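Local coordinates for protein probable endonuclease 4 (Thermotoga maritima, PDB 4HNO) that probably cleaves DNA at apurinic or apyrimidinic sites during base excision repair, using a cluster of three metal ions, to leave a 3'-hydroxyl and a 5'-terminal sugar phosphate, at residues Trp42-Pro47 / Leu94-Glu99; Phe70-Tyr75 / Leu145-Ser150; Tyr108-Pro113 / Ala177-Thr182; Lys165-Asp168 / Gln172-Arg175. All coordinates share one frame; numbering follows the deposited sequence. Where two conformers were deposited one is given.

Contact 1 (Trp42-Pro47 / Leu94-Glu99)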
loop_
_atom_site.group_PDB
_atom_site.type_symbol
_atom_site.label_atom_id
_atom_site.label_comp_id
_atom_site.label_asym_id
_atom_site.label_seq_id
_atom_site.Cartn_x
_atom_site.Cartn_y
_atom_site.Cartn_z
ATOM N N TRP A 42 -16.133 -11.177 8.818
ATOM C CA TRP A 42 -16.175 -9.837 9.330
ATOM C C TRP A 42 -15.588 -9.667 10.729
ATOM O O TRP A 42 -15.584 -8.557 11.240
ATOM C CB TRP A 42 -17.613 -9.363 9.286
ATOM C CG TRP A 42 -18.131 -9.183 7.901
ATOM C CD1 TRP A 42 -19.120 -9.891 7.290
ATOM C CD2 TRP A 42 -17.684 -8.212 6.960
ATOM N NE1 TRP A 42 -19.327 -9.405 6.038
ATOM C CE2 TRP A 42 -18.461 -8.368 5.811
ATOM C CE3 TRP A 42 -16.716 -7.201 6.993
ATOM C CZ2 TRP A 42 -18.292 -7.569 4.684
ATOM C CZ3 TRP A 42 -16.554 -6.412 5.883
ATOM C CH2 TRP A 42 -17.345 -6.592 4.744
ATOM N N SER A 43 -15.057 -10.729 11.314
ATOM C CA SER A 43 -14.405 -10.642 12.611
ATOM C C SER A 43 -12.965 -11.113 12.493
ATOM O O SER A 43 -12.650 -11.999 11.698
ATOM C CB SER A 43 -15.151 -11.450 13.661
ATOM O OG SER A 43 -15.183 -12.811 13.310
ATOM N N ALA A 44 -12.087 -10.491 13.259
ATOM C CA ALA A 44 -10.690 -10.875 13.275
ATOM C C ALA A 44 -10.185 -10.856 14.715
ATOM O O ALA A 44 -10.474 -9.946 15.492
ATOM C CB ALA A 44 -9.839 -9.926 12.436
ATOM N N LYS A 45 -9.382 -11.845 15.045
ATOM C CA LYS A 45 -8.708 -11.876 16.331
ATOM C C LYS A 45 -7.552 -10.890 16.374
ATOM O O LYS A 45 -6.936 -10.528 15.359
ATOM C CB LYS A 45 -8.158 -13.268 16.612
ATOM C CG LYS A 45 -9.234 -14.310 16.830
ATOM C CD LYS A 45 -8.639 -15.657 17.203
ATOM C CE LYS A 45 -9.547 -16.793 16.766
ATOM N NZ LYS A 45 -9.150 -18.101 17.349
ATOM N N LEU A 46 -7.251 -10.473 17.591
ATOM C CA LEU A 46 -6.010 -9.785 17.870
ATOM C C LEU A 46 -4.865 -10.788 17.968
ATOM O O LEU A 46 -5.067 -11.921 18.396
ATOM C CB LEU A 46 -6.052 -9.077 19.223
ATOM C CG LEU A 46 -7.033 -7.932 19.337
ATOM C CD1 LEU A 46 -7.044 -7.466 20.780
ATOM C CD2 LEU A 46 -6.629 -6.789 18.452
ATOM N N PRO A 47 -3.639 -10.345 17.699
ATOM C CA PRO A 47 -2.498 -11.152 18.133
ATOM C C PRO A 47 -2.533 -11.293 19.647
ATOM O O PRO A 47 -2.930 -10.363 20.344
ATOM C CB PRO A 47 -1.289 -10.321 17.700
ATOM C CG PRO A 47 -1.762 -8.956 17.610
ATOM C CD PRO A 47 -3.220 -9.046 17.158
ATOM N N LEU A 94 -12.465 -2.522 10.130
ATOM C CA LEU A 94 -11.338 -1.602 9.992
ATOM C C LEU A 94 -10.885 -1.081 11.357
ATOM O O LEU A 94 -9.683 -0.953 11.587
ATOM C CB LEU A 94 -11.712 -0.478 9.036
ATOM C CG LEU A 94 -10.559 0.406 8.584
ATOM C CD1 LEU A 94 -9.460 -0.357 7.923
ATOM C CD2 LEU A 94 -11.082 1.475 7.628
ATOM N N LYS A 95 -11.820 -0.810 12.268
ATOM C CA LYS A 95 -11.429 -0.443 13.626
ATOM C C LYS A 95 -10.589 -1.550 14.257
ATOM O O LYS A 95 -9.578 -1.281 14.903
ATOM C CB LYS A 95 -12.638 -0.175 14.522
ATOM C CG LYS A 95 -13.434 1.082 14.271
ATOM C CD LYS A 95 -14.717 1.135 15.114
ATOM C CE LYS A 95 -15.576 2.312 14.782
ATOM N NZ LYS A 95 -16.878 2.215 15.480
ATOM N N LYS A 96 -11.029 -2.799 14.103
ATOM C CA LYS A 96 -10.258 -3.923 14.618
ATOM C C LYS A 96 -8.867 -3.995 13.972
ATOM O O LYS A 96 -7.885 -4.223 14.657
ATOM C CB LYS A 96 -11.043 -5.223 14.425
ATOM C CG LYS A 96 -10.246 -6.495 14.637
ATOM C CD LYS A 96 -9.526 -6.664 15.966
ATOM C CE LYS A 96 -10.420 -6.681 17.180
ATOM N NZ LYS A 96 -11.399 -7.794 17.113
ATOM N N GLU A 97 -8.786 -3.772 12.657
ATOM C CA GLU A 97 -7.469 -3.783 12.026
ATOM C C GLU A 97 -6.570 -2.685 12.580
ATOM O O GLU A 97 -5.376 -2.919 12.765
ATOM C CB GLU A 97 -7.617 -3.649 10.514
ATOM C CG GLU A 97 -8.240 -4.856 9.862
ATOM C CD GLU A 97 -8.303 -4.703 8.321
ATOM O OE1 GLU A 97 -8.432 -5.721 7.631
ATOM O OE2 GLU A 97 -8.232 -3.537 7.855
ATOM N N VAL A 98 -7.120 -1.509 12.839
ATOM C CA VAL A 98 -6.333 -0.460 13.488
ATOM C C VAL A 98 -5.825 -0.933 14.842
ATOM O O VAL A 98 -4.671 -0.708 15.195
ATOM C CB VAL A 98 -7.150 0.844 13.603
ATOM C CG1 VAL A 98 -6.466 1.830 14.547
ATOM C CG2 VAL A 98 -7.355 1.458 12.225
ATOM N N GLU A 99 -6.685 -1.598 15.612
ATOM C CA GLU A 99 -6.271 -2.078 16.904
ATOM C C GLU A 99 -5.239 -3.200 16.817
ATOM O O GLU A 99 -4.364 -3.287 17.687
ATOM C CB GLU A 99 -7.491 -2.417 17.731
ATOM C CG GLU A 99 -8.292 -1.109 18.084
ATOM C CD GLU A 99 -7.454 -0.062 18.892
ATOM O OE1 GLU A 99 -6.887 -0.443 19.942
ATOM O OE2 GLU A 99 -7.339 1.113 18.492
#

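Contact 2 (Phe70-Tyr75 / Leu145-Ser150). With ZN (zinc ion), chain B; MN (manganese (II) ion), chain E.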
loop_
_atom_site.group_PDB
_atom_site.type_symbol
_atom_site.label_atom_id
_atom_site.label_comp_id
_atom_site.label_asym_id
_atom_site.label_seq_id
_atom_site.Cartn_x
_atom_site.Cartn_y
_atom_site.Cartn_z
ATOM N N PHE A 70 4.367 -1.974 7.317
ATOM C CA PHE A 70 3.022 -1.578 6.951
ATOM C C PHE A 70 2.070 -2.760 7.051
ATOM O O PHE A 70 2.451 -3.885 6.726
ATOM C CB PHE A 70 3.000 -1.087 5.473
ATOM C CG PHE A 70 3.990 -0.009 5.187
ATOM C CD1 PHE A 70 5.289 -0.322 4.819
ATOM C CD2 PHE A 70 3.639 1.334 5.291
ATOM C CE1 PHE A 70 6.201 0.657 4.531
ATOM C CE2 PHE A 70 4.546 2.321 5.016
ATOM C CZ PHE A 70 5.837 1.971 4.628
ATOM N N CYS A 71 0.816 -2.497 7.397
ATOM C CA CYS A 71 -0.237 -3.470 7.209
ATOM C C CYS A 71 -1.082 -3.083 6.003
ATOM O O CYS A 71 -1.285 -1.901 5.735
ATOM C CB CYS A 71 -1.157 -3.604 8.418
ATOM S SG CYS A 71 -0.548 -4.663 9.745
ATOM N N HIS A 72 -1.567 -4.079 5.282
ATOM C CA HIS A 72 -2.588 -3.907 4.243
ATOM C C HIS A 72 -3.899 -4.446 4.793
ATOM O O HIS A 72 -3.955 -5.536 5.324
ATOM C CB HIS A 72 -2.221 -4.672 2.970
ATOM C CG HIS A 72 -2.955 -4.225 1.737
ATOM N ND1 HIS A 72 -4.322 -4.271 1.596
ATOM C CD2 HIS A 72 -2.480 -3.728 0.569
ATOM C CE1 HIS A 72 -4.651 -3.807 0.392
ATOM N NE2 HIS A 72 -3.549 -3.474 -0.259
ATOM N N SER A 73 -4.955 -3.655 4.664
ATOM C CA SER A 73 -6.282 -3.973 5.130
ATOM C C SER A 73 -6.845 -5.105 4.306
ATOM O O SER A 73 -6.449 -5.327 3.160
ATOM C CB SER A 73 -7.121 -2.699 5.012
ATOM O OG SER A 73 -8.463 -2.843 5.359
ATOM N N GLY A 74 -7.783 -5.829 4.889
ATOM C CA GLY A 74 -8.370 -6.981 4.245
ATOM C C GLY A 74 -9.249 -6.658 3.064
ATOM O O GLY A 74 -9.897 -5.610 2.983
ATOM N N TYR A 75 -9.312 -7.680 2.210
ATOM C CA TYR A 75 -10.001 -7.680 0.923
ATOM C C TYR A 75 -11.514 -7.403 0.958
ATOM O O TYR A 75 -12.094 -6.977 -0.037
ATOM C CB TYR A 75 -9.673 -9.001 0.180
ATOM C CG TYR A 75 -10.322 -10.312 0.628
ATOM C CD1 TYR A 75 -11.182 -10.989 -0.229
ATOM C CD2 TYR A 75 -10.023 -10.921 1.857
ATOM C CE1 TYR A 75 -11.761 -12.199 0.122
ATOM C CE2 TYR A 75 -10.609 -12.144 2.219
ATOM C CZ TYR A 75 -11.475 -12.769 1.345
ATOM O OH TYR A 75 -12.051 -13.975 1.687
ATOM N N LEU A 145 -3.412 4.700 5.186
ATOM C CA LEU A 145 -2.893 5.048 3.865
ATOM C C LEU A 145 -3.963 4.709 2.835
ATOM O O LEU A 145 -4.475 3.593 2.816
ATOM C CB LEU A 145 -1.616 4.279 3.548
ATOM C CG LEU A 145 -0.506 4.436 4.581
ATOM C CD1 LEU A 145 0.721 3.630 4.179
ATOM C CD2 LEU A 145 -0.148 5.897 4.777
ATOM N N LEU A 146 -4.278 5.676 1.978
ATOM C CA LEU A 146 -5.149 5.441 0.842
ATOM C C LEU A 146 -4.274 5.074 -0.345
ATOM O O LEU A 146 -3.377 5.838 -0.713
ATOM C CB LEU A 146 -5.954 6.679 0.495
ATOM C CG LEU A 146 -6.772 7.286 1.612
ATOM C CD1 LEU A 146 -7.466 8.548 1.126
ATOM C CD2 LEU A 146 -7.774 6.294 2.178
ATOM N N GLU A 147 -4.543 3.916 -0.936
ATOM C CA GLU A 147 -3.810 3.421 -2.089
ATOM C C GLU A 147 -4.594 3.697 -3.362
ATOM O O GLU A 147 -5.795 3.470 -3.419
ATOM C CB GLU A 147 -3.595 1.926 -1.924
ATOM C CG GLU A 147 -2.752 1.320 -3.020
ATOM C CD GLU A 147 -2.710 -0.176 -3.023
ATOM O OE1 GLU A 147 -2.342 -0.746 -4.074
ATOM O OE2 GLU A 147 -3.002 -0.794 -1.973
ATOM N N ASN A 148 -3.899 4.153 -4.402
ATOM C CA ASN A 148 -4.556 4.227 -5.703
ATOM C C ASN A 148 -4.805 2.833 -6.263
ATOM O O ASN A 148 -4.050 1.886 -5.995
ATOM C CB ASN A 148 -3.762 5.069 -6.695
ATOM C CG ASN A 148 -2.423 4.455 -7.017
ATOM O OD1 ASN A 148 -1.621 4.250 -6.113
ATOM N ND2 ASN A 148 -2.156 4.183 -8.292
ATOM N N VAL A 149 -5.871 2.723 -7.053
ATOM C CA VAL A 149 -6.382 1.467 -7.553
ATOM C C VAL A 149 -6.598 1.578 -9.064
ATOM O O VAL A 149 -6.407 2.622 -9.677
ATOM C CB VAL A 149 -7.670 1.050 -6.817
ATOM C CG1 VAL A 149 -7.359 0.772 -5.350
ATOM C CG2 VAL A 149 -8.762 2.089 -6.973
ATOM N N SER A 150 -7.019 0.476 -9.655
ATOM C CA SER A 150 -7.335 0.453 -11.076
ATOM C C SER A 150 -8.802 0.814 -11.305
ATOM O O SER A 150 -9.647 0.699 -10.408
ATOM C CB SER A 150 -7.016 -0.919 -11.646
ATOM O OG SER A 150 -5.679 -1.260 -11.370
HETATM ZN ZN ZN B . -3.534 -2.733 -2.173
HETATM MN MN MN E . -0.948 -2.378 -4.171
HETATM O O HOH W 1 -2.291 -3.552 -3.384
#

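Contact 3 (Tyr108-Pro113 / Ala177-Thr182). With ZN (zinc ion), chain B; MN (manganese (II) ion), chain E.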
loop_
_atom_site.group_PDB
_atom_site.type_symbol
_atom_site.label_atom_id
_atom_site.label_comp_id
_atom_site.label_asym_id
_atom_site.label_seq_id
_atom_site.Cartn_x
_atom_site.Cartn_y
_atom_site.Cartn_z
ATOM N N TYR A 108 1.027 2.068 10.242
ATOM C CA TYR A 108 0.346 2.366 8.976
ATOM C C TYR A 108 -0.548 1.196 8.582
ATOM O O TYR A 108 -0.117 0.044 8.589
ATOM C CB TYR A 108 1.362 2.550 7.860
ATOM C CG TYR A 108 2.270 3.715 8.053
ATOM C CD1 TYR A 108 3.614 3.561 8.292
ATOM C CD2 TYR A 108 1.749 4.992 7.988
ATOM C CE1 TYR A 108 4.430 4.671 8.483
ATOM C CE2 TYR A 108 2.541 6.095 8.182
ATOM C CZ TYR A 108 3.883 5.936 8.427
ATOM O OH TYR A 108 4.640 7.075 8.620
ATOM N N LEU A 109 -1.758 1.538 8.149
ATOM C CA LEU A 109 -2.731 0.572 7.651
ATOM C C LEU A 109 -3.207 1.064 6.292
ATOM O O LEU A 109 -3.859 2.108 6.193
ATOM C CB LEU A 109 -3.912 0.452 8.625
ATOM C CG LEU A 109 -5.025 -0.503 8.192
ATOM C CD1 LEU A 109 -4.535 -1.925 8.005
ATOM C CD2 LEU A 109 -6.136 -0.468 9.215
ATOM N N ASN A 110 -2.861 0.321 5.257
ATOM C CA ASN A 110 -3.120 0.685 3.869
ATOM C C ASN A 110 -4.426 0.083 3.390
ATOM O O ASN A 110 -4.605 -1.138 3.468
ATOM C CB ASN A 110 -1.955 0.159 3.033
ATOM C CG ASN A 110 -2.131 0.419 1.557
ATOM O OD1 ASN A 110 -1.676 1.426 1.041
ATOM N ND2 ASN A 110 -2.795 -0.483 0.886
ATOM N N ILE A 111 -5.304 0.922 2.843
ATOM C CA ILE A 111 -6.591 0.481 2.335
ATOM C C ILE A 111 -6.780 0.916 0.883
ATOM O O ILE A 111 -6.301 1.942 0.448
ATOM C CB ILE A 111 -7.770 1.041 3.202
ATOM C CG1 ILE A 111 -8.010 2.545 2.982
ATOM C CG2 ILE A 111 -7.583 0.763 4.675
ATOM C CD1 ILE A 111 -9.362 3.037 3.513
ATOM N N HIS A 112 -7.559 0.135 0.163
ATOM C CA HIS A 112 -8.164 0.595 -1.084
ATOM C C HIS A 112 -9.429 1.375 -0.688
ATOM O O HIS A 112 -10.211 0.901 0.130
ATOM C CB HIS A 112 -8.549 -0.578 -1.964
ATOM C CG HIS A 112 -7.381 -1.405 -2.390
ATOM N ND1 HIS A 112 -7.451 -2.356 -3.369
ATOM C CD2 HIS A 112 -6.088 -1.373 -2.008
ATOM C CE1 HIS A 112 -6.261 -2.916 -3.524
ATOM N NE2 HIS A 112 -5.421 -2.372 -2.671
ATOM N N PRO A 113 -9.642 2.552 -1.238
ATOM C CA PRO A 113 -10.775 3.370 -0.794
ATOM C C PRO A 113 -12.120 2.670 -0.803
ATOM O O PRO A 113 -12.891 2.830 0.152
ATOM C CB PRO A 113 -10.730 4.555 -1.764
ATOM C CG PRO A 113 -9.259 4.700 -2.072
ATOM C CD PRO A 113 -8.772 3.283 -2.190
ATOM N N ALA A 177 -2.748 9.280 4.873
ATOM C CA ALA A 177 -1.651 9.534 3.950
ATOM C C ALA A 177 -1.837 8.613 2.738
ATOM O O ALA A 177 -2.944 8.102 2.544
ATOM C CB ALA A 177 -0.297 9.441 4.650
ATOM N N ILE A 178 -0.814 8.452 1.912
ATOM C CA ILE A 178 -0.977 7.894 0.587
ATOM C C ILE A 178 0.045 6.797 0.315
ATOM O O ILE A 178 1.220 6.894 0.683
ATOM C CB ILE A 178 -0.829 9.044 -0.458
ATOM C CG1 ILE A 178 -1.828 10.181 -0.210
ATOM C CG2 ILE A 178 -0.883 8.540 -1.894
ATOM C CD1 ILE A 178 -3.260 9.792 -0.392
ATOM N N THR A 179 -0.422 5.780 -0.409
ATOM C CA THR A 179 0.413 4.756 -1.033
ATOM C C THR A 179 0.219 4.842 -2.541
ATOM O O THR A 179 -0.915 4.889 -3.010
ATOM C CB THR A 179 0.000 3.372 -0.568
ATOM O OG1 THR A 179 0.277 3.290 0.831
ATOM C CG2 THR A 179 0.722 2.256 -1.318
ATOM N N TYR A 180 1.330 4.821 -3.271
ATOM C CA TYR A 180 1.258 4.803 -4.728
ATOM C C TYR A 180 1.636 3.416 -5.235
ATOM O O TYR A 180 2.755 2.945 -4.997
ATOM C CB TYR A 180 2.208 5.850 -5.349
ATOM C CG TYR A 180 2.061 5.843 -6.844
ATOM C CD1 TYR A 180 0.932 6.382 -7.441
ATOM C CD2 TYR A 180 3.010 5.249 -7.671
ATOM C CE1 TYR A 180 0.739 6.335 -8.801
ATOM C CE2 TYR A 180 2.836 5.221 -9.052
ATOM C CZ TYR A 180 1.683 5.753 -9.600
ATOM O OH TYR A 180 1.458 5.724 -10.954
ATOM N N ASP A 181 0.701 2.756 -5.921
ATOM C CA ASP A 181 0.926 1.454 -6.528
ATOM C C ASP A 181 1.215 1.666 -8.021
ATOM O O ASP A 181 0.396 2.224 -8.759
ATOM C CB ASP A 181 -0.297 0.560 -6.307
ATOM C CG ASP A 181 -0.120 -0.850 -6.826
ATOM O OD1 ASP A 181 -0.360 -1.817 -6.053
ATOM O OD2 ASP A 181 0.271 -1.011 -8.006
ATOM N N THR A 182 2.408 1.264 -8.437
ATOM C CA THR A 182 2.842 1.523 -9.802
ATOM C C THR A 182 2.018 0.780 -10.849
ATOM O O THR A 182 1.877 1.283 -11.963
ATOM C CB THR A 182 4.334 1.199 -9.973
ATOM O OG1 THR A 182 4.606 -0.157 -9.669
ATOM C CG2 THR A 182 5.199 2.064 -9.091
HETATM ZN ZN ZN B . -3.534 -2.733 -2.173
HETATM MN MN MN E . -0.948 -2.378 -4.171
HETATM O O HOH W 1 -2.291 -3.552 -3.384
#

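Contact 4 (Lys165-Asp168 / Gln172-Arg175)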
loop_
_atom_site.group_PDB
_atom_site.type_symbol
_atom_site.label_atom_id
_atom_site.label_comp_id
_atom_site.label_asym_id
_atom_site.label_seq_id
_atom_site.Cartn_x
_atom_site.Cartn_y
_atom_site.Cartn_z
ATOM N N LYS A 165 -9.788 14.120 -2.646
ATOM C CA LYS A 165 -11.141 14.504 -2.271
ATOM C C LYS A 165 -11.530 13.834 -0.954
ATOM O O LYS A 165 -12.152 14.457 -0.100
ATOM C CB LYS A 165 -12.136 14.164 -3.370
ATOM C CG LYS A 165 -12.099 15.097 -4.563
ATOM C CD LYS A 165 -13.149 14.707 -5.603
ATOM C CE LYS A 165 -13.387 15.778 -6.624
ATOM N NZ LYS A 165 -12.288 15.875 -7.614
ATOM N N ILE A 166 -11.192 12.559 -0.812
ATOM C CA ILE A 166 -11.453 11.842 0.428
ATOM C C ILE A 166 -10.668 12.465 1.573
ATOM O O ILE A 166 -11.233 12.840 2.608
ATOM C CB ILE A 166 -11.079 10.343 0.280
ATOM C CG1 ILE A 166 -11.958 9.650 -0.741
ATOM C CG2 ILE A 166 -11.166 9.646 1.641
ATOM C CD1 ILE A 166 -11.369 8.346 -1.261
ATOM N N ARG A 167 -9.354 12.546 1.407
ATOM C CA ARG A 167 -8.508 12.961 2.498
ATOM C C ARG A 167 -8.907 14.339 3.011
ATOM O O ARG A 167 -8.944 14.588 4.222
ATOM C CB ARG A 167 -7.046 12.966 2.057
ATOM C CG ARG A 167 -6.131 13.501 3.136
ATOM C CD ARG A 167 -4.648 13.276 2.836
ATOM N NE ARG A 167 -3.909 13.736 3.972
ATOM C CZ ARG A 167 -3.540 14.978 4.183
ATOM N NH1 ARG A 167 -3.665 15.880 3.238
ATOM N NH2 ARG A 167 -2.995 15.286 5.350
ATOM N N ASP A 168 -9.201 15.255 2.095
ATOM C CA ASP A 168 -9.434 16.628 2.489
ATOM C C ASP A 168 -10.743 16.796 3.280
ATOM O O ASP A 168 -10.913 17.794 3.969
ATOM C CB ASP A 168 -9.389 17.544 1.274
ATOM C CG ASP A 168 -7.969 17.781 0.762
ATOM O OD1 ASP A 168 -7.003 17.290 1.392
ATOM O OD2 ASP A 168 -7.835 18.465 -0.271
ATOM N N GLN A 172 -9.613 13.855 10.813
ATOM C CA GLN A 172 -8.225 13.646 11.245
ATOM C C GLN A 172 -7.338 13.406 10.036
ATOM O O GLN A 172 -6.747 12.345 9.857
ATOM C CB GLN A 172 -8.124 12.515 12.263
ATOM C CG GLN A 172 -8.841 12.875 13.551
ATOM C CD GLN A 172 -8.540 11.942 14.691
ATOM O OE1 GLN A 172 -7.372 11.656 14.995
ATOM N NE2 GLN A 172 -9.567 11.443 15.335
ATOM N N ARG A 173 -7.213 14.440 9.209
ATOM C CA ARG A 173 -6.473 14.299 7.978
ATOM C C ARG A 173 -4.985 14.056 8.214
ATOM O O ARG A 173 -4.322 13.494 7.326
ATOM C CB ARG A 173 -6.733 15.445 7.037
ATOM C CG ARG A 173 -6.358 16.750 7.553
ATOM C CD ARG A 173 -6.758 17.837 6.580
ATOM N NE ARG A 173 -6.424 19.117 7.172
ATOM C CZ ARG A 173 -7.227 19.824 7.957
ATOM N NH1 ARG A 173 -8.449 19.412 8.250
ATOM N NH2 ARG A 173 -6.795 20.959 8.468
ATOM N N ASP A 174 -4.438 14.401 9.373
ATOM C CA ASP A 174 -3.050 14.057 9.641
ATOM C C ASP A 174 -2.852 12.543 9.805
ATOM O O ASP A 174 -1.724 12.046 9.739
ATOM C CB ASP A 174 -2.515 14.763 10.902
ATOM C CG ASP A 174 -2.385 16.261 10.758
ATOM O OD1 ASP A 174 -2.500 16.767 9.636
ATOM O OD2 ASP A 174 -2.140 16.940 11.773
ATOM N N ARG A 175 -3.946 11.809 10.012
ATOM C CA ARG A 175 -3.901 10.356 10.081
ATOM C C ARG A 175 -4.392 9.702 8.796
ATOM O O ARG A 175 -4.722 8.522 8.797
ATOM C CB ARG A 175 -4.642 9.856 11.306
ATOM C CG ARG A 175 -3.910 10.190 12.596
ATOM C CD ARG A 175 -4.721 9.837 13.818
ATOM N NE ARG A 175 -4.969 8.406 13.869
ATOM C CZ ARG A 175 -6.012 7.838 14.460
ATOM N NH1 ARG A 175 -6.104 6.519 14.460
ATOM N NH2 ARG A 175 -6.939 8.576 15.053
HETATM O O HOH W 2 -10.360 17.768 6.805
#

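Contact 1 (Trp42-Pro47 / Leu94-Glu99)
Ala44 and Lys96 bring the two backbones closest, with CA atoms 7.1 Å apart, where the segment Trp42-Pro47, extended from Ser43 onward, passes outside one turn of helix 84-104. Lys96 carries most of the contact. Its CG stands anti to the backbone N (chi1 167°), and bends at each of the next three torsions curl the chain back under the loop. This places Lys96 NZ 2.8 Å from Ala44 O, and the C=O...N angle of 174° shows the ammonium meeting the carbonyl almost head-on. The aliphatic part of the curl packs as well: Lys96 CG lies 4.1 Å from Ala44 CB, and Leu46 sets its CD2 branch 3.8 Å from Lys96 CD. The same methyl comes within 4.2 Å of Glu99 C, so Leu46 spans about one turn of the helix, from Lys96 to Glu99, at the surface. Glu97, one residue on from Lys96, turns away from Trp42-Pro47 to bond His37 and Gly74, while Pro47 O takes a further bond from Lys103 farther along the helix. The arrangement joins the loop that follows barrel strand 31-34 to an outer helix of the TIM barrel, well away from the metal site.

Contact 2 (Phe70-Tyr75 / Leu145-Ser150)
His72 and Glu147 meet at a zinc ion inside the TIM barrel, at the ends of parallel strands 69-72 and 143-147. Those strands are not neighbours: strand 108-115 runs between them, in keeping with the 9.0 Å separation of His72 CA and Leu145 CA. In the first shell, His72 NE2 and Glu147 OE2 each bind zinc at 2.0 Å. These two ligand atoms lie 3.2 Å apart because they share the metal, with no hydrogen bond between them, and the imidazole and carboxylate planes stand 85° apart. Glu147 OE1 reaches manganese at 2.1 Å, making this a bridging carboxylate; a water lying 1.9 Å from both metals forms a second bridge. His112 also binds the zinc, while Asp181, His218 and Glu263 complete the manganese site. Farther out, His72 ND1 donates to Ser73 O at 2.8 Å, nearly straight at 164° and directed at a lone pair in the carbonyl plane, a bond that, with the zinc at NE2, holds the ring in its rotation. Glu147 extends from the strand with CG anti to the backbone N (chi1 -176°), and Asn110 backs its OE2 from the second shell. One layer deeper in the barrel, away from the metals, the side chains of Phe70 and Leu145 cross at about a right angle, Leu145 CD1 lying 3.9 Å from Phe70 CD2.

Contact 3 (Tyr108-Pro113 / Ala177-Thr182)
Asn110 and Thr179, the two residues most buried by this contact, face each other inside the TIM barrel from strands 108-115 and 176-181. Strand 143-147 lies between, and the CA atoms of Asn110 and Thr179 are 7.3 Å apart. With CG anti to the backbone N (chi1 177°), Asn110 reaches past the intervening strand, on the barrel's inner side, to the threonine. Thr179 OG1 donates its proton to Asn110 OD1 at 2.7 Å; the C=O...O angle is 150°, and the donor is tilted 17° from the carbonyl plane. The two side chains cross at about a right angle, tightly enough that Asn110 OD1 also lies 3.0 Å from Thr179 CB and 3.5 Å from Thr179 CG2. Because the hydroxyl claims the oxygen, the amide is held with ND2 turned to the zinc ligand Glu147, whose OE2 accepts its hydrogen bond. Asn110 is thus a second-shell residue, with Thr179 one step behind it. Each segment supplies a metal ligand: His112, just past the regular part of its strand, binds zinc through NE2 at 2.0 Å, and Asp181, last in its strand, binds manganese through OD1 at 2.0 Å. Asp181 has a second task as the N-cap of helix 182-187, its OD2 accepting from His184 N. The metal-bridging water lies in the plane of the His112 ring, at its edge, and His112 NE2 and Asp181 OD1 remain 6.1 Å apart.

Contact 4 (Lys165-Asp168 / Gln172-Arg175)
Arg167 and Arg173 meet across the turn that leads from helix 160-169 into strand 176-181, the returning half of a beta-alpha-beta unit of the TIM barrel. Arg167 runs extended from CG to NE and lays its guanidinium against the backbone of the turn. Arg167 NH2 donates to Arg173 O at 3.0 Å, but the N-H...O angle of 132° marks a bent bond, with the donor 64° out of the carbonyl plane and so off the lone pairs. Its NE has a further acceptor in Val176 O, so one side chain grips the turn and the start of the next strand together. Arg173 CB sits over one face of this guanidinium, 4.0 Å above the plane and offset toward its rim. From there the two like-charged groups diverge: Arg173 has CG between its backbone N and carbonyl carbon (chi1 61°), and its extended chain leads away until Arg173 NE and Arg167 NH2 are 5.5 Å apart. Asp174 OD1, 4.6 Å from Arg167 NH2, is too distant for a salt bridge, though its charge may moderate the pair. Within the turn, Arg175 N donates to Gln172 O at 2.9 Å, and Arg175 NH2 to Gln172 OE1 at 3.1 Å. At the surface a water joins the segments again, donating to Asp168 O and accepting from Arg173 NH1, 2.9 Å from each.

In the fold
Contacts 2 and 3 interlock in the barrel interior: their centres are about 4 Å apart, their strands alternate round the sheet, and they share the zinc, the manganese and the bridging water. Contact 1, centred about 15 Å from contact 2, belongs to the outer layer. Its helix nevertheless reaches the site's surroundings through Glu97 OE2, 2.6 Å from Ser73 OG, and packs Leu94 CD1 3.6 Å from Leu109 CD2 of contact 3. Contact 4 occupies another part of the surface, about 13 Å from contact 3 between centres, on the connection leading to strand 176-181. Ile166 links it inward, its CG2 lying 3.9 Å from Leu146 CD1 of contact 2.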